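Local structure of tyrocidine synthetase 3 (Brevibacillus brevis, 2JGP) at residues Q21-P26 / D32-L37; A335-L340 / L465-T470. The protein probably forms peptide bonds in the nonribosomal assembly of the antibiotic tyrocidine, the crystallised part being a peptidyl carrier domain joined to a condensation domain. All blocks are in the same frame, centred on the assembly; numbering follows the deposited sequence.

Overall arrangement
Each contact belongs to a different domain of the bidomain, contact 1 to the small carrier domain and contact 2 to the much larger condensation domain. From the N terminus the chain runs through helix 10-23 and turns back almost at once, so that contact 1 closes a short loop between the last turn of that helix and residues 32-37. Contact 2 comes much later and joins helix 329-345 to strand 465-471 across more than a hundred residues. The two are in series, neither nested nor crossed, and do not touch: their centres lie about 34 Å apart and their nearest atoms about 19 Å. Contact 1 is partly buried, whereas contact 2 is wholly buried between a sheet and its helices.

Contact 1: Q21-P26 / D32-L37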
# COMPACT_ATOMS: atom_id res chain seq x y z
N GLN A 21 9.28 1.11 -26.20
CA GLN A 21 9.71 -0.08 -26.93
C GLN A 21 9.40 0.00 -28.42
O GLN A 21 10.27 -0.26 -29.27
CB GLN A 21 9.05 -1.33 -26.35
CG GLN A 21 9.51 -1.66 -24.93
CD GLN A 21 11.02 -1.79 -24.81
OE1 GLN A 21 11.64 -1.15 -23.96
NE2 GLN A 21 11.62 -2.61 -25.67
N VAL A 22 8.17 0.37 -28.75
CA VAL A 22 7.73 0.42 -30.14
C VAL A 22 8.43 1.54 -30.93
O VAL A 22 8.89 1.31 -32.05
CB VAL A 22 6.20 0.61 -30.24
CG1 VAL A 22 5.80 0.95 -31.68
CG2 VAL A 22 5.48 -0.64 -29.74
N LEU A 23 8.52 2.72 -30.32
CA LEU A 23 9.15 3.87 -30.98
C LEU A 23 10.67 3.90 -30.87
O LEU A 23 11.33 4.62 -31.63
CB LEU A 23 8.59 5.19 -30.43
CG LEU A 23 7.12 5.48 -30.71
CD1 LEU A 23 6.68 6.73 -29.97
CD2 LEU A 23 6.88 5.63 -32.21
N ASN A 24 11.23 3.13 -29.94
CA ASN A 24 12.65 3.21 -29.58
C ASN A 24 13.02 4.65 -29.21
O ASN A 24 13.97 5.22 -29.72
CB ASN A 24 13.55 2.70 -30.72
CG ASN A 24 15.02 2.63 -30.32
OD1 ASN A 24 15.34 2.55 -29.13
ND2 ASN A 24 15.91 2.68 -31.30
N VAL A 25 12.22 5.23 -28.32
CA VAL A 25 12.48 6.56 -27.79
C VAL A 25 12.42 6.44 -26.27
O VAL A 25 11.53 5.78 -25.75
CB VAL A 25 11.44 7.57 -28.31
CG1 VAL A 25 11.63 8.90 -27.66
CG2 VAL A 25 11.53 7.71 -29.83
N PRO A 26 13.37 7.07 -25.56
CA PRO A 26 13.39 6.96 -24.09
C PRO A 26 12.54 8.01 -23.37
O PRO A 26 12.26 9.07 -23.92
CB PRO A 26 14.87 7.17 -23.77
CG PRO A 26 15.36 8.10 -24.84
CD PRO A 26 14.50 7.88 -26.06
N ASP A 32 3.41 13.36 -23.84
CA ASP A 32 4.01 13.03 -25.14
C ASP A 32 2.95 12.59 -26.15
O ASP A 32 2.01 11.87 -25.80
CB ASP A 32 5.10 11.97 -24.99
CG ASP A 32 6.42 12.55 -24.50
OD1 ASP A 32 6.90 13.56 -25.07
OD2 ASP A 32 7.00 11.99 -23.55
N ASP A 33 3.10 13.04 -27.39
CA ASP A 33 2.17 12.73 -28.48
C ASP A 33 2.86 11.72 -29.40
O ASP A 33 3.98 11.95 -29.86
CB ASP A 33 1.79 14.01 -29.23
CG ASP A 33 0.89 13.75 -30.43
OD1 ASP A 33 1.33 13.12 -31.41
OD2 ASP A 33 -0.28 14.21 -30.41
N PHE A 34 2.17 10.61 -29.67
CA PHE A 34 2.72 9.49 -30.44
C PHE A 34 3.28 9.91 -31.80
O PHE A 34 4.34 9.45 -32.22
CB PHE A 34 1.65 8.41 -30.64
CG PHE A 34 2.17 7.16 -31.29
CD1 PHE A 34 2.89 6.24 -30.55
CD2 PHE A 34 1.96 6.93 -32.65
CE1 PHE A 34 3.39 5.09 -31.15
CE2 PHE A 34 2.46 5.78 -33.25
CZ PHE A 34 3.17 4.86 -32.50
N PHE A 35 2.57 10.80 -32.46
CA PHE A 35 2.92 11.22 -33.80
C PHE A 35 3.99 12.31 -33.78
O PHE A 35 4.85 12.36 -34.66
CB PHE A 35 1.65 11.63 -34.55
CG PHE A 35 0.61 10.55 -34.55
CD1 PHE A 35 -0.37 10.50 -33.56
CD2 PHE A 35 0.64 9.54 -35.50
CE1 PHE A 35 -1.31 9.48 -33.55
CE2 PHE A 35 -0.30 8.52 -35.50
CZ PHE A 35 -1.28 8.49 -34.51
N ALA A 36 3.97 13.16 -32.75
CA ALA A 36 5.06 14.12 -32.53
C ALA A 36 6.38 13.39 -32.25
O ALA A 36 7.44 13.87 -32.65
CB ALA A 36 4.72 15.07 -31.38
N LEU A 37 6.30 12.25 -31.58
CA LEU A 37 7.48 11.44 -31.27
C LEU A 37 8.02 10.66 -32.48
O LEU A 37 9.05 10.00 -32.37
CB LEU A 37 7.19 10.46 -30.11
CG LEU A 37 7.00 11.06 -28.71
CD1 LEU A 37 6.63 9.97 -27.72
CD2 LEU A 37 8.24 11.83 -28.23
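Leu23, in the last turn of its helix, serves almost alone as the apolar bridge to the returning loop: CG and CD2 meet the Phe34 ring, while CD1 touches both that ring and Leu37. CD2 approaches the ring obliquely, 3.7 Å from Phe34 CE1, and CD1 rests 3.8 Å from Leu37 CB, the two leucine side chains lying roughly perpendicular. Phe34 arrives there because its CG is anti to the backbone N (chi1 -174°), which swings the ring in toward the helix. Asn24 leaves helical backbone angles with positive phi, and Val25 brings CG2 to 4.2 Å from the carbonyl O of Leu37, a looser touch. The contact packs the first helix of the four-helix carrier domain against the long loop leading to helix 41-55, on whose Ala44 and Val47 Phe34 also packs. The ring of Trp19 meets Phe34 edge-to-face. The loop is braced from within by Asp33: two bonds grip its OD1. Phe35 N donates to Asp33 OD1 at 2.8 Å, an Asx turn, and Ala36 N donates to Asp33 OD1 at 3.0 Å, completing an Asx motif. The donors approach from opposite faces of the carboxylate plane, and the second bond is the straighter, at 161° against 132°.

Contact 2: A335-L340 / L465-T470; sequences AAYNVL and LTFSAT
Residues 335-340, within helix 329-345, and strand residues 465-470 face each other with their backbones well separated: the closest CA atoms, those of Tyr337 and Phe467, are 8.4 Å apart, and side chains alone fill the interval. Tyr337 reaches from the helix and Phe467 from the strand, the two running antiparallel alongside one another. Both have CG anti to the backbone N (chi1 -176° for Tyr337 and -179° for Phe467), which extends the rings into the gap. They overlap obliquely, with centroids 4.5 Å apart and planes at 34°. Tyr337 CD1 lies over one face of the Phe467 ring, displaced toward its rim, while Tyr337 CE1 is 3.4 Å from Phe467 CD1 and equally near Phe467 CB. The phenol thus covers the root of the phenylalanine as well as its ring. At the far end Leu465 CD1 sits at the edge of the tyrosine ring, near its plane, and comes within 3.1 Å of Tyr337 OH, a tight contact for a methyl group. The hydroxyl is hydrogen-bonded to Thr430 OG1, which also bonds Leu465 O. Helix 329-345 thereby packs on one face of the mixed sheet 303-309, 476-483, 465-471, 430-435 of the condensation domain, a member of the CoA-dependent acyltransferase superfamily; helix 489-508 contributes Phe499 to meet the Phe467 ring and Phe495 to touch Leu340 and Leu465.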
# COMPACT_ATOMS: atom_id res chain seq x y z
N ALA A 335 15.69 4.67 -3.56
CA ALA A 335 17.03 4.53 -4.09
C ALA A 335 18.07 4.73 -2.99
O ALA A 335 18.98 3.92 -2.84
CB ALA A 335 17.25 5.52 -5.24
N ALA A 336 17.92 5.80 -2.21
CA ALA A 336 18.83 6.09 -1.10
C ALA A 336 18.78 4.99 -0.04
O ALA A 336 19.80 4.64 0.56
CB ALA A 336 18.49 7.44 -0.46
N TYR A 337 17.59 4.43 0.17
CA TYR A 337 17.43 3.36 1.13
C TYR A 337 18.18 2.11 0.66
O TYR A 337 18.88 1.47 1.45
CB TYR A 337 15.95 3.08 1.38
CG TYR A 337 15.70 2.04 2.44
CD1 TYR A 337 16.18 2.20 3.73
CD2 TYR A 337 14.96 0.89 2.15
CE1 TYR A 337 15.94 1.25 4.71
CE2 TYR A 337 14.73 -0.07 3.13
CZ TYR A 337 15.22 0.12 4.40
OH TYR A 337 14.99 -0.84 5.38
N ASN A 338 18.08 1.78 -0.63
CA ASN A 338 18.85 0.67 -1.19
C ASN A 338 20.37 0.79 -1.03
O ASN A 338 21.05 -0.20 -0.75
CB ASN A 338 18.52 0.45 -2.66
CG ASN A 338 17.30 -0.43 -2.86
OD1 ASN A 338 17.43 -1.62 -3.13
ND2 ASN A 338 16.12 0.16 -2.73
N VAL A 339 20.91 2.00 -1.21
CA VAL A 339 22.35 2.20 -1.00
C VAL A 339 22.73 2.10 0.49
O VAL A 339 23.79 1.57 0.82
CB VAL A 339 22.93 3.49 -1.68
CG1 VAL A 339 21.85 4.50 -2.03
CG2 VAL A 339 24.05 4.13 -0.84
N LEU A 340 21.84 2.56 1.37
CA LEU A 340 22.02 2.41 2.82
C LEU A 340 22.16 0.93 3.18
O LEU A 340 23.12 0.53 3.85
CB LEU A 340 20.82 3.01 3.56
CG LEU A 340 20.94 3.50 5.01
CD1 LEU A 340 19.71 3.11 5.81
CD2 LEU A 340 22.20 3.05 5.73
N LEU A 465 13.27 -4.77 9.92
CA LEU A 465 12.96 -3.38 10.13
C LEU A 465 12.06 -2.82 9.03
O LEU A 465 12.08 -3.30 7.89
CB LEU A 465 14.24 -2.55 10.29
CG LEU A 465 15.07 -2.18 9.06
CD1 LEU A 465 14.58 -0.87 8.50
CD2 LEU A 465 16.54 -2.05 9.43
N THR A 466 11.24 -1.84 9.40
CA THR A 466 10.40 -1.12 8.47
C THR A 466 10.85 0.34 8.48
O THR A 466 10.84 0.98 9.54
CB THR A 466 8.92 -1.20 8.87
OG1 THR A 466 8.48 -2.56 8.78
CG2 THR A 466 8.06 -0.32 7.96
N PHE A 467 11.24 0.84 7.31
CA PHE A 467 11.78 2.18 7.18
C PHE A 467 10.66 3.06 6.63
O PHE A 467 10.12 2.76 5.57
CB PHE A 467 12.97 2.16 6.21
CG PHE A 467 13.63 3.49 6.02
CD1 PHE A 467 14.80 3.80 6.69
CD2 PHE A 467 13.10 4.44 5.15
CE1 PHE A 467 15.42 5.03 6.51
CE2 PHE A 467 13.71 5.66 4.96
CZ PHE A 467 14.88 5.96 5.65
N SER A 468 10.30 4.11 7.36
CA SER A 468 9.17 4.96 7.00
C SER A 468 9.59 6.42 6.88
O SER A 468 10.09 7.01 7.84
CB SER A 468 8.07 4.86 8.05
OG SER A 468 7.48 3.57 8.04
N ALA A 469 9.39 7.00 5.70
CA ALA A 469 9.59 8.43 5.51
C ALA A 469 8.22 9.11 5.57
O ALA A 469 7.27 8.64 4.96
CB ALA A 469 10.28 8.70 4.18
N THR A 470 8.12 10.20 6.33
CA THR A 470 6.87 10.94 6.45
C THR A 470 7.11 12.44 6.25
O THR A 470 7.91 13.04 6.97
CB THR A 470 6.21 10.71 7.83
OG1 THR A 470 6.00 9.31 8.02
CG2 THR A 470 4.88 11.44 7.93